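Local coordinates for protein arylesterase (Agrobacterium tumefaciens, PDB 3DCI) that probably hydrolyses ester bonds, as a member of the SGNH (GDSL-like) hydrolase family, and binds a zinc ion, at residues T25-G30 with S97-L102; P52-A57 with I218-A223; R90-A95 with A133-T138; D103-M108 with A146-L151. All blocks are in the same frame, centred on the assembly; numbering follows the deposited sequence.

Interaction 1: residues T25-G30 with S97-L102; sequences TVLAFG and SCHMPL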
loop_
_atom_site.group_PDB
_atom_site.type_symbol
_atom_site.label_atom_id
_atom_site.label_comp_id
_atom_site.label_asym_id
_atom_site.label_seq_id
_atom_site.Cartn_x
_atom_site.Cartn_y
_atom_site.Cartn_z
ATOM N N THR A 25 18.472 -21.652 16.619
ATOM C CA THR A 25 17.132 -21.130 16.441
ATOM C C THR A 25 16.703 -21.241 14.973
ATOM O O THR A 25 17.482 -20.966 14.062
ATOM C CB THR A 25 17.029 -19.683 16.896
ATOM O OG1 THR A 25 17.964 -18.887 16.148
ATOM C CG2 THR A 25 17.291 -19.575 18.422
ATOM N N VAL A 26 15.441 -21.612 14.793
ATOM C CA VAL A 26 14.890 -21.983 13.526
ATOM C C VAL A 26 13.574 -21.278 13.340
ATOM O O VAL A 26 12.738 -21.292 14.230
ATOM C CB VAL A 26 14.653 -23.513 13.456
ATOM C CG1 VAL A 26 13.985 -23.919 12.143
ATOM C CG2 VAL A 26 15.985 -24.266 13.636
ATOM N N LEU A 27 13.409 -20.639 12.189
ATOM C CA LEU A 27 12.122 -20.064 11.808
ATOM C C LEU A 27 11.399 -21.032 10.885
ATOM O O LEU A 27 11.943 -21.461 9.868
ATOM C CB LEU A 27 12.315 -18.703 11.136
ATOM C CG LEU A 27 11.084 -18.039 10.516
ATOM C CD1 LEU A 27 10.051 -17.698 11.602
ATOM C CD2 LEU A 27 11.506 -16.790 9.725
ATOM N N ALA A 28 10.182 -21.395 11.262
ATOM C CA ALA A 28 9.323 -22.291 10.480
ATOM C C ALA A 28 8.219 -21.471 9.839
ATOM O O ALA A 28 7.178 -21.208 10.450
ATOM C CB ALA A 28 8.739 -23.386 11.352
ATOM N N PHE A 29 8.426 -21.118 8.579
ATOM C CA PHE A 29 7.616 -20.128 7.885
ATOM C C PHE A 29 6.746 -20.788 6.819
ATOM O O PHE A 29 7.253 -21.416 5.893
ATOM C CB PHE A 29 8.569 -19.079 7.248
ATOM C CG PHE A 29 7.864 -17.827 6.767
ATOM C CD1 PHE A 29 7.432 -16.858 7.683
ATOM C CD2 PHE A 29 7.664 -17.596 5.413
ATOM C CE1 PHE A 29 6.782 -15.725 7.278
ATOM C CE2 PHE A 29 7.029 -16.442 4.976
ATOM C CZ PHE A 29 6.577 -15.499 5.904
ATOM N N GLY A 30 5.430 -20.640 6.927
ATOM C CA GLY A 30 4.540 -21.310 5.991
ATOM C C GLY A 30 3.128 -20.800 5.990
ATOM O O GLY A 30 2.859 -19.700 6.432
ATOM N N SER A 97 13.055 -10.012 11.498
ATOM C CA SER A 97 13.401 -9.016 12.508
ATOM C C SER A 97 12.991 -9.456 13.927
ATOM O O SER A 97 13.711 -9.223 14.887
ATOM C CB SER A 97 12.756 -7.689 12.186
ATOM O OG SER A 97 12.975 -6.749 13.228
ATOM N N CYS A 98 11.834 -10.085 14.055
ATOM C CA CYS A 98 11.344 -10.477 15.364
ATOM C C CYS A 98 12.206 -11.577 15.989
ATOM O O CYS A 98 12.326 -11.660 17.217
ATOM C CB CYS A 98 9.912 -10.970 15.282
ATOM S SG CYS A 98 8.713 -9.622 15.187
ATOM N N HIS A 99 12.771 -12.427 15.146
ATOM C CA HIS A 99 13.393 -13.649 15.650
ATOM C C HIS A 99 14.887 -13.741 15.416
ATOM O O HIS A 99 15.525 -14.627 15.949
ATOM C CB HIS A 99 12.672 -14.865 15.082
ATOM C CG HIS A 99 11.226 -14.902 15.447
ATOM N ND1 HIS A 99 10.802 -15.002 16.756
ATOM C CD2 HIS A 99 10.107 -14.759 14.697
ATOM C CE1 HIS A 99 9.481 -14.951 16.789
ATOM N NE2 HIS A 99 9.036 -14.798 15.557
HETATM N N MSE A 100 15.450 -12.835 14.637
HETATM C CA MSE A 100 16.906 -12.765 14.526
HETATM C C MSE A 100 17.579 -12.586 15.890
HETATM O O MSE A 100 17.009 -11.967 16.781
HETATM C CB MSE A 100 17.329 -11.616 13.622
HETATM C CG MSE A 100 17.026 -10.232 14.166
HETATM SE SE MSE A 100 17.405 -8.900 12.811
HETATM C CE MSE A 100 16.903 -7.279 13.759
ATOM N N PRO A 101 18.801 -13.101 16.050
ATOM C CA PRO A 101 19.541 -13.913 15.096
ATOM C C PRO A 101 19.011 -15.353 14.948
ATOM O O PRO A 101 18.676 -16.020 15.924
ATOM C CB PRO A 101 20.970 -13.886 15.646
ATOM C CG PRO A 101 20.806 -13.804 17.116
ATOM C CD PRO A 101 19.601 -12.827 17.260
ATOM N N LEU A 102 18.958 -15.810 13.709
ATOM C CA LEU A 102 18.407 -17.107 13.353
ATOM C C LEU A 102 19.513 -17.954 12.716
ATOM O O LEU A 102 20.323 -17.456 11.937
ATOM C CB LEU A 102 17.288 -16.917 12.354
ATOM C CG LEU A 102 15.944 -16.489 12.926
ATOM C CD1 LEU A 102 15.122 -15.863 11.804
ATOM C CD2 LEU A 102 15.257 -17.703 13.614
#
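This contact belongs to a crossover of the parallel-sheet SGNH-hydrolase fold: the chain runs from strand 63-69 through helix 88-99 into strand 104-108, passing over strand 24-30, which lies between the two in the sheet. Where the helix gives way to the connecting turn, Thr-25 fastens the first strand to it. The Thr-25 hydroxyl donates from OG1 to Pro-101 O at 3.0 Å, in the plane of the carbonyl and on one of its lone pairs (C=O...OG1 131°). With chi1 at 59°, OG1 sits between the threonine's own N and carbonyl carbon, which brings it to the Pro-101 carbonyl. Pro-101 follows a cis peptide bond, just after the helix ends.

Deeper in, Leu-102 does most of the packing. Its CD2 methyl lies against the backbone of the strand, 3.8 Å from Leu-27 N, and also meets Leu-27 CB at 4.0 Å. Beyond it, Leu-27 CD1 approaches His-99 CD2 at 4.3 Å, obliquely to the ring. That imidazole bonds through NE2 to Glu-68 and stacks on His-66. The same turn faces a second subunit, in which Trp-35 of that neighbouring chain donates its indole NE1 to Met-100 O. Besides touching Leu-27, the Leu-102 CD2 methyl also lies 3.9 Å from Thr-25 OG1.

Interaction 2: residues P52-A57 with I218-A223; sequences PDVLEA and IGRALA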
loop_
_atom_site.group_PDB
_atom_site.type_symbol
_atom_site.label_atom_id
_atom_site.label_comp_id
_atom_site.label_asym_id
_atom_site.label_seq_id
_atom_site.Cartn_x
_atom_site.Cartn_y
_atom_site.Cartn_z
ATOM N N PRO A 52 6.068 -27.760 13.005
ATOM C CA PRO A 52 7.118 -27.048 13.743
ATOM C C PRO A 52 7.348 -27.525 15.185
ATOM O O PRO A 52 8.501 -27.672 15.576
ATOM C CB PRO A 52 6.669 -25.571 13.695
ATOM C CG PRO A 52 5.745 -25.496 12.522
ATOM C CD PRO A 52 5.041 -26.828 12.498
ATOM N N ASP A 53 6.282 -27.781 15.947
ATOM C CA ASP A 53 6.398 -28.347 17.306
ATOM C C ASP A 53 6.982 -29.754 17.327
ATOM O O ASP A 53 7.760 -30.108 18.233
ATOM C CB ASP A 53 5.030 -28.423 17.994
ATOM C CG ASP A 53 5.140 -28.741 19.490
ATOM O OD1 ASP A 53 5.444 -27.786 20.253
ATOM O OD2 ASP A 53 4.943 -29.932 19.914
ATOM N N VAL A 54 6.556 -30.584 16.379
ATOM C CA VAL A 54 7.111 -31.934 16.214
ATOM C C VAL A 54 8.601 -31.861 15.904
ATOM O O VAL A 54 9.397 -32.501 16.565
ATOM C CB VAL A 54 6.384 -32.733 15.100
ATOM C CG1 VAL A 54 7.081 -34.071 14.807
ATOM C CG2 VAL A 54 4.927 -32.990 15.486
ATOM N N LEU A 55 8.981 -31.047 14.922
ATOM C CA LEU A 55 10.392 -30.865 14.580
ATOM C C LEU A 55 11.221 -30.465 15.813
ATOM O O LEU A 55 12.289 -31.036 16.060
ATOM C CB LEU A 55 10.548 -29.818 13.442
ATOM C CG LEU A 55 11.987 -29.482 13.051
ATOM C CD1 LEU A 55 12.700 -30.736 12.500
ATOM C CD2 LEU A 55 12.011 -28.318 12.049
ATOM N N GLU A 56 10.727 -29.500 16.588
ATOM C CA GLU A 56 11.419 -29.066 17.800
ATOM C C GLU A 56 11.578 -30.189 18.819
ATOM O O GLU A 56 12.653 -30.381 19.377
ATOM C CB GLU A 56 10.684 -27.893 18.460
ATOM C CG GLU A 56 11.409 -27.305 19.686
ATOM C CD GLU A 56 10.665 -26.109 20.264
ATOM O OE1 GLU A 56 9.847 -26.332 21.180
ATOM O OE2 GLU A 56 10.855 -24.964 19.785
ATOM N N ALA A 57 10.499 -30.911 19.082
ATOM C CA ALA A 57 10.550 -32.075 19.989
ATOM C C ALA A 57 11.552 -33.135 19.497
ATOM O O ALA A 57 12.295 -33.703 20.282
ATOM C CB ALA A 57 9.161 -32.688 20.138
ATOM N N ILE A 218 5.704 -34.865 8.549
ATOM C CA ILE A 218 6.567 -33.833 7.991
ATOM C C ILE A 218 7.568 -33.333 9.039
ATOM O O ILE A 218 8.770 -33.201 8.748
ATOM C CB ILE A 218 5.755 -32.661 7.380
ATOM C CG1 ILE A 218 5.000 -33.145 6.139
ATOM C CG2 ILE A 218 6.665 -31.461 7.023
ATOM C CD1 ILE A 218 4.051 -32.104 5.550
ATOM N N GLY A 219 7.093 -33.056 10.249
ATOM C CA GLY A 219 7.994 -32.577 11.297
ATOM C C GLY A 219 9.059 -33.616 11.636
ATOM O O GLY A 219 10.212 -33.281 11.850
ATOM N N ARG A 220 8.659 -34.882 11.685
ATOM C CA ARG A 220 9.595 -35.966 11.968
ATOM C C ARG A 220 10.657 -36.103 10.876
ATOM O O ARG A 220 11.838 -36.218 11.187
ATOM C CB ARG A 220 8.831 -37.266 12.165
ATOM C CG ARG A 220 8.338 -37.404 13.604
ATOM C CD ARG A 220 7.076 -38.285 13.846
ATOM N NE ARG A 220 6.933 -39.536 13.085
ATOM C CZ ARG A 220 7.876 -40.461 12.872
ATOM N NH1 ARG A 220 7.554 -41.556 12.188
ATOM N NH2 ARG A 220 9.124 -40.330 13.337
ATOM N N ALA A 221 10.215 -36.045 9.613
ATOM C CA ALA A 221 11.080 -36.199 8.435
ATOM C C ALA A 221 12.072 -35.034 8.287
ATOM O O ALA A 221 13.197 -35.224 7.819
ATOM C CB ALA A 221 10.223 -36.324 7.152
ATOM N N LEU A 222 11.664 -33.842 8.696
ATOM C CA LEU A 222 12.555 -32.661 8.620
ATOM C C LEU A 222 13.702 -32.651 9.632
ATOM O O LEU A 222 14.683 -31.941 9.439
ATOM C CB LEU A 222 11.756 -31.351 8.748
ATOM C CG LEU A 222 10.892 -30.994 7.529
ATOM C CD1 LEU A 222 10.081 -29.742 7.800
ATOM C CD2 LEU A 222 11.765 -30.783 6.285
ATOM N N ALA A 223 13.599 -33.453 10.682
ATOM C CA ALA A 223 14.612 -33.492 11.718
ATOM C C ALA A 223 15.965 -33.871 11.111
ATOM O O ALA A 223 16.984 -33.246 11.450
ATOM C CB ALA A 223 14.207 -34.447 12.836
#
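Gly-219 and Leu-55 mark the point where helix 52-57 and helix 218-223 come together, their CA atoms only 4.4 Å apart. The axes approach to 7.5 Å at a signed crossing angle of -40°; so close an approach is possible because the facing position of the second helix carries no side chain.

Contacts of side chain on backbone dominate. Leu-55, with CG anti to its own N (chi1 177°), sends CD1 along the side of the partner helix, where it lies over the backbone, 3.6 Å from Gly-219 O and 3.4 Å from Ala-223 N. One residue earlier, Val-54 presses CG1 on the peptide after the glycine, 3.6 Å from Arg-220 N.

Apolar side-chain contacts are fewer. Leu-55 CD1 also touches Leu-222 CB at 3.9 Å and the methyl of Ala-223. Val-54 and Arg-220 meet at a slant, Val-54 CG1 to Arg-220 CG 3.8 Å, so the arginine lends its aliphatic root to the solvent-facing side.

Further in, Leu-222 rests on Phe-194 of strand 192-195 and Pro-52 on strand 63-69. The pair thus roofs one face of the sheet, the C-terminal helix 212-229 packed beside helix 51-59, in the three-layer alpha/beta/alpha sandwich of SGNH hydrolases.

Interaction 3: residues R90-A95 with A133-T138; sequences RALEVA and AQIVET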
loop_
_atom_site.group_PDB
_atom_site.type_symbol
_atom_site.label_atom_id
_atom_site.label_comp_id
_atom_site.label_asym_id
_atom_site.label_seq_id
_atom_site.Cartn_x
_atom_site.Cartn_y
_atom_site.Cartn_z
ATOM N N ARG A 90 6.525 -9.760 2.814
ATOM C CA ARG A 90 6.395 -8.696 3.813
ATOM C C ARG A 90 6.439 -9.291 5.213
ATOM O O ARG A 90 7.103 -8.767 6.100
ATOM C CB ARG A 90 5.072 -7.928 3.635
ATOM C CG ARG A 90 5.207 -6.500 3.105
ATOM C CD ARG A 90 5.628 -6.416 1.663
ATOM N NE ARG A 90 7.067 -6.637 1.484
ATOM C CZ ARG A 90 7.647 -7.034 0.339
ATOM N NH1 ARG A 90 6.923 -7.259 -0.765
ATOM N NH2 ARG A 90 8.964 -7.230 0.316
ATOM N N ALA A 91 5.716 -10.386 5.397
ATOM C CA ALA A 91 5.680 -11.074 6.681
ATOM C C ALA A 91 7.001 -11.746 7.010
ATOM O O ALA A 91 7.330 -11.887 8.195
ATOM C CB ALA A 91 4.560 -12.125 6.709
ATOM N N LEU A 92 7.729 -12.216 5.987
ATOM C CA LEU A 92 9.026 -12.838 6.211
ATOM C C LEU A 92 9.992 -11.830 6.775
ATOM O O LEU A 92 10.705 -12.126 7.731
ATOM C CB LEU A 92 9.608 -13.464 4.944
ATOM C CG LEU A 92 10.995 -14.109 5.091
ATOM C CD1 LEU A 92 10.989 -15.153 6.207
ATOM C CD2 LEU A 92 11.451 -14.691 3.767
ATOM N N GLU A 93 9.981 -10.616 6.224
ATOM C CA GLU A 93 10.812 -9.543 6.747
ATOM C C GLU A 93 10.523 -9.272 8.231
ATOM O O GLU A 93 11.440 -9.077 9.012
ATOM C CB GLU A 93 10.600 -8.262 5.934
ATOM C CG GLU A 93 11.173 -8.341 4.541
ATOM C CD GLU A 93 10.776 -7.185 3.646
ATOM O OE1 GLU A 93 9.906 -6.336 4.021
ATOM O OE2 GLU A 93 11.357 -7.138 2.531
ATOM N N VAL A 94 9.252 -9.240 8.610
ATOM C CA VAL A 94 8.877 -9.034 10.019
ATOM C C VAL A 94 9.335 -10.207 10.903
ATOM O O VAL A 94 9.827 -10.012 12.031
ATOM C CB VAL A 94 7.352 -8.870 10.142
ATOM C CG1 VAL A 94 6.853 -8.960 11.612
ATOM C CG2 VAL A 94 6.891 -7.567 9.463
ATOM N N ALA A 95 9.138 -11.414 10.399
ATOM C CA ALA A 95 9.581 -12.618 11.086
ATOM C C ALA A 95 11.084 -12.627 11.321
ATOM O O ALA A 95 11.556 -13.070 12.393
ATOM C CB ALA A 95 9.142 -13.897 10.304
ATOM N N ALA A 133 14.158 -16.324 -0.811
ATOM C CA ALA A 133 15.559 -16.687 -0.634
ATOM C C ALA A 133 16.453 -15.438 -0.625
ATOM O O ALA A 133 17.296 -15.274 0.254
ATOM C CB ALA A 133 16.002 -17.695 -1.704
ATOM N N GLN A 134 16.255 -14.541 -1.585
ATOM C CA GLN A 134 17.043 -13.300 -1.662
ATOM C C GLN A 134 16.849 -12.434 -0.433
ATOM O O GLN A 134 17.800 -11.818 0.069
ATOM C CB GLN A 134 16.645 -12.475 -2.872
ATOM C CG GLN A 134 17.020 -13.086 -4.190
ATOM C CD GLN A 134 16.429 -12.316 -5.388
ATOM O OE1 GLN A 134 15.534 -11.429 -5.256
ATOM N NE2 GLN A 134 16.913 -12.671 -6.560
ATOM N N ILE A 135 15.613 -12.367 0.046
ATOM C CA ILE A 135 15.321 -11.638 1.277
ATOM C C ILE A 135 16.099 -12.200 2.466
ATOM O O ILE A 135 16.737 -11.448 3.208
ATOM C CB ILE A 135 13.804 -11.634 1.586
ATOM C CG1 ILE A 135 13.088 -10.730 0.569
ATOM C CG2 ILE A 135 13.540 -11.167 3.061
ATOM C CD1 ILE A 135 11.539 -10.697 0.637
ATOM N N VAL A 136 16.065 -13.520 2.637
ATOM C CA VAL A 136 16.779 -14.169 3.739
ATOM C C VAL A 136 18.282 -13.866 3.629
ATOM O O VAL A 136 18.920 -13.533 4.632
ATOM C CB VAL A 136 16.548 -15.716 3.759
ATOM C CG1 VAL A 136 17.526 -16.390 4.732
ATOM C CG2 VAL A 136 15.041 -16.096 4.068
ATOM N N GLU A 137 18.838 -14.008 2.414
ATOM C CA GLU A 137 20.262 -13.797 2.147
ATOM C C GLU A 137 20.732 -12.379 2.460
ATOM O O GLU A 137 21.819 -12.170 3.004
ATOM C CB GLU A 137 20.621 -14.129 0.685
ATOM C CG GLU A 137 20.495 -15.620 0.290
ATOM C CD GLU A 137 20.414 -15.858 -1.257
ATOM O OE1 GLU A 137 20.590 -14.874 -2.032
ATOM O OE2 GLU A 137 20.166 -17.022 -1.700
ATOM N N THR A 138 19.924 -11.393 2.103
ATOM C CA THR A 138 20.390 -10.017 2.080
ATOM C C THR A 138 19.805 -9.131 3.185
ATOM O O THR A 138 20.155 -7.960 3.262
ATOM C CB THR A 138 20.067 -9.402 0.708
ATOM O OG1 THR A 138 18.651 -9.374 0.552
ATOM C CG2 THR A 138 20.678 -10.247 -0.396
#
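Ile-135, the residue most covered here, is set between Leu-92 and Glu-93 of the neighbouring helix. Helices 90-95 and 133-138 run nearly side by side on one face of the central sheet, 25° from parallel, with axes 10.3 Å apart, so it is side chains that bridge the gap. Ile-135 carries CG2 anti to its own N (chi1 -71° for CG1), which points that methyl at the partner helix: Glu-93 CG lies 4.0 Å from Ile-135 CG2 and Leu-92 CD2 4.2 Å.

Leu-92 and Ile-135 run antiparallel alongside one another. The leucine's CD2 goes on to meet Val-136 CG2 at 3.9 Å, the two side chains nearly perpendicular. This is the inward side of the contact, where Leu-92 also reaches Leu-27 and Phe-29 of strand 24-30.

Glu-93 likewise stands roughly square to Ile-135, using its methylene. Its carboxylate pairs with Arg-90 one turn back: Arg-90 NH2 donates to Glu-93 OE2 at 3.3 Å, arriving from above the carboxylate plane though OE2 lies in the plane of the guanidinium. Ile-135 CD1 comes within 4.0 Å of that OE2. The chemistry therefore grades from purely apolar near the sheet to an intrahelical salt bridge at the partly exposed edge, and adhesion between the two helices rests on van der Waals contact, the charges being paired within a single helix.

Interaction 4: residues D103-M108 with A146-L151; sequences DLVIIM and AVPKLL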
loop_
_atom_site.group_PDB
_atom_site.type_symbol
_atom_site.label_atom_id
_atom_site.label_comp_id
_atom_site.label_asym_id
_atom_site.label_seq_id
_atom_site.Cartn_x
_atom_site.Cartn_y
_atom_site.Cartn_z
ATOM N N ASP A 103 19.524 -19.246 13.011
ATOM C CA ASP A 103 20.507 -20.117 12.383
ATOM C C ASP A 103 19.982 -20.710 11.079
ATOM O O ASP A 103 20.758 -21.002 10.178
ATOM C CB ASP A 103 20.906 -21.206 13.347
ATOM C CG ASP A 103 21.505 -20.657 14.598
ATOM O OD1 ASP A 103 22.612 -20.113 14.509
ATOM O OD2 ASP A 103 20.876 -20.773 15.664
ATOM N N LEU A 104 18.663 -20.899 11.006
ATOM C CA LEU A 104 18.007 -21.535 9.873
ATOM C C LEU A 104 16.595 -20.985 9.671
ATOM O O LEU A 104 15.851 -20.794 10.617
ATOM C CB LEU A 104 17.926 -23.051 10.078
ATOM C CG LEU A 104 17.185 -23.942 9.047
ATOM C CD1 LEU A 104 17.909 -23.944 7.693
ATOM C CD2 LEU A 104 17.067 -25.391 9.590
ATOM N N VAL A 105 16.251 -20.753 8.418
ATOM C CA VAL A 105 14.908 -20.471 8.030
ATOM C C VAL A 105 14.431 -21.650 7.189
ATOM O O VAL A 105 15.122 -22.083 6.256
ATOM C CB VAL A 105 14.803 -19.153 7.200
ATOM C CG1 VAL A 105 13.373 -18.955 6.633
ATOM C CG2 VAL A 105 15.304 -17.955 8.030
ATOM N N ILE A 106 13.247 -22.144 7.512
ATOM C CA ILE A 106 12.590 -23.183 6.725
ATOM C C ILE A 106 11.323 -22.577 6.128
ATOM O O ILE A 106 10.517 -21.987 6.847
ATOM C CB ILE A 106 12.182 -24.413 7.570
ATOM C CG1 ILE A 106 13.361 -25.003 8.358
ATOM C CG2 ILE A 106 11.548 -25.514 6.634
ATOM C CD1 ILE A 106 12.974 -26.194 9.346
ATOM N N ILE A 107 11.141 -22.695 4.824
ATOM C CA ILE A 107 9.951 -22.117 4.187
ATOM C C ILE A 107 9.215 -23.212 3.436
ATOM O O ILE A 107 9.798 -23.829 2.553
ATOM C CB ILE A 107 10.294 -21.003 3.181
ATOM C CG1 ILE A 107 11.163 -19.936 3.837
ATOM C CG2 ILE A 107 8.981 -20.410 2.555
ATOM C CD1 ILE A 107 11.578 -18.810 2.890
HETATM N N MSE A 108 7.961 -23.456 3.821
HETATM C CA MSE A 108 7.050 -24.309 3.073
HETATM C C MSE A 108 5.864 -23.488 2.550
HETATM O O MSE A 108 4.940 -23.175 3.292
HETATM C CB MSE A 108 6.556 -25.487 3.901
HETATM C CG MSE A 108 5.803 -26.530 3.043
HETATM SE SE MSE A 108 5.482 -28.229 3.983
HETATM C CE MSE A 108 3.988 -27.701 5.058
ATOM N N ALA A 146 24.992 -12.538 11.146
ATOM C CA ALA A 146 24.029 -13.608 11.469
ATOM C C ALA A 146 23.105 -14.002 10.304
ATOM O O ALA A 146 21.881 -13.973 10.459
ATOM C CB ALA A 146 23.171 -13.188 12.691
ATOM N N VAL A 147 23.665 -14.403 9.166
ATOM C CA VAL A 147 22.861 -14.761 8.006
ATOM C C VAL A 147 22.429 -16.225 8.183
ATOM O O VAL A 147 23.263 -17.083 8.312
ATOM C CB VAL A 147 23.622 -14.613 6.669
ATOM C CG1 VAL A 147 22.726 -14.996 5.462
ATOM C CG2 VAL A 147 24.178 -13.141 6.486
ATOM N N PRO A 148 21.118 -16.497 8.215
ATOM C CA PRO A 148 20.701 -17.884 8.402
ATOM C C PRO A 148 20.897 -18.750 7.154
ATOM O O PRO A 148 20.901 -18.234 6.045
ATOM C CB PRO A 148 19.189 -17.770 8.696
ATOM C CG PRO A 148 18.847 -16.328 8.657
ATOM C CD PRO A 148 19.982 -15.583 8.082
ATOM N N LYS A 149 20.970 -20.066 7.364
ATOM C CA LYS A 149 20.835 -21.031 6.296
ATOM C C LYS A 149 19.362 -21.102 5.907
ATOM O O LYS A 149 18.507 -20.598 6.636
ATOM C CB LYS A 149 21.353 -22.391 6.746
ATOM C CG LYS A 149 22.874 -22.415 6.864
ATOM C CD LYS A 149 23.350 -23.575 7.709
ATOM C CE LYS A 149 24.872 -23.539 7.886
ATOM N NZ LYS A 149 25.572 -23.518 6.544
ATOM N N LEU A 150 19.085 -21.707 4.753
ATOM C CA LEU A 150 17.728 -21.805 4.215
ATOM C C LEU A 150 17.450 -23.235 3.765
ATOM O O LEU A 150 18.252 -23.854 3.072
ATOM C CB LEU A 150 17.557 -20.847 3.029
ATOM C CG LEU A 150 16.214 -20.831 2.294
ATOM C CD1 LEU A 150 15.084 -20.382 3.230
ATOM C CD2 LEU A 150 16.268 -19.949 1.039
ATOM N N LEU A 151 16.284 -23.727 4.148
ATOM C CA LEU A 151 15.742 -24.971 3.679
ATOM C C LEU A 151 14.404 -24.652 3.025
ATOM O O LEU A 151 13.495 -24.145 3.678
ATOM C CB LEU A 151 15.584 -25.924 4.840
ATOM C CG LEU A 151 14.913 -27.282 4.604
ATOM C CD1 LEU A 151 15.617 -28.127 3.518
ATOM C CD2 LEU A 151 14.835 -28.039 5.955
#
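Val-105 and Leu-150 sit opposite each other in two parallel strands, 104-108 and 149-151, the ends of a beta-alpha-beta crossover that runs through helix 122-138. The two are inner neighbours in the sheet of this alpha/beta fold, and their side chains go to both faces of it.

On the face of Val-105 and Leu-150, which helix 122-138 covers, the side chains cross at a slant. Leu-150, its CG anti to N (chi1 178°), leans CD1 across to the other strand, 3.5 Å from Val-105 O and 3.9 Å from Ile-107 CD1. Val-105 and Pro-148 instead lie alongside, pointing the same way, with Val-105 CG2 3.9 Å from Pro-148 CB; Pro-148 thus extends the apolar row one residue before the strand.

On the other face, packed under helix 212-229, Ile-106 and Leu-151 also stand side by side and meet through CG1 and CD2. Leu-104 folds its CD1 over the Lys-149 peptide, 3.6 Å from Lys-149 O, while the lysine continues away to the surface. On this face the side chain of Leu-151 comes about 4 Å from that of His-192, a zinc ligand.

Four backbone bonds tie the ladder together. Lys-149 N gives to Asp-103 O, and Lys-149 O in turn accepts from Val-105 N at 2.9 Å. One step on, Leu-151 N reaches Val-105 O at 2.9 Å, and the last rung joins Ile-107 N to Leu-151 O at 3.0 Å.

The sheet is the common ground. Interactions 1 and 4 join through neighbouring strands, where Leu-27 O lies 2.8 Å from Ile-106 N and Thr-25 N 2.7 Å from Asp-103 OD2. Interaction 3 packs on the same face as the turn of interaction 1, with Phe-29 CZ 3.5 Å from Leu-92 N. Interaction 2 covers the other face, Leu-55 CD2 touching Ile-106 CD1 at 3.6 Å, so interactions 2 and 3 stay about 12 Å apart at their nearest atoms. The zinc bound by His-192 and Asp-228 lies about 8 Å from the Leu-151 side chain of interaction 4. Gly-30 of interaction 1 leads toward Ser-32, probably the nucleophile of a triad with His-209 and Asp-206.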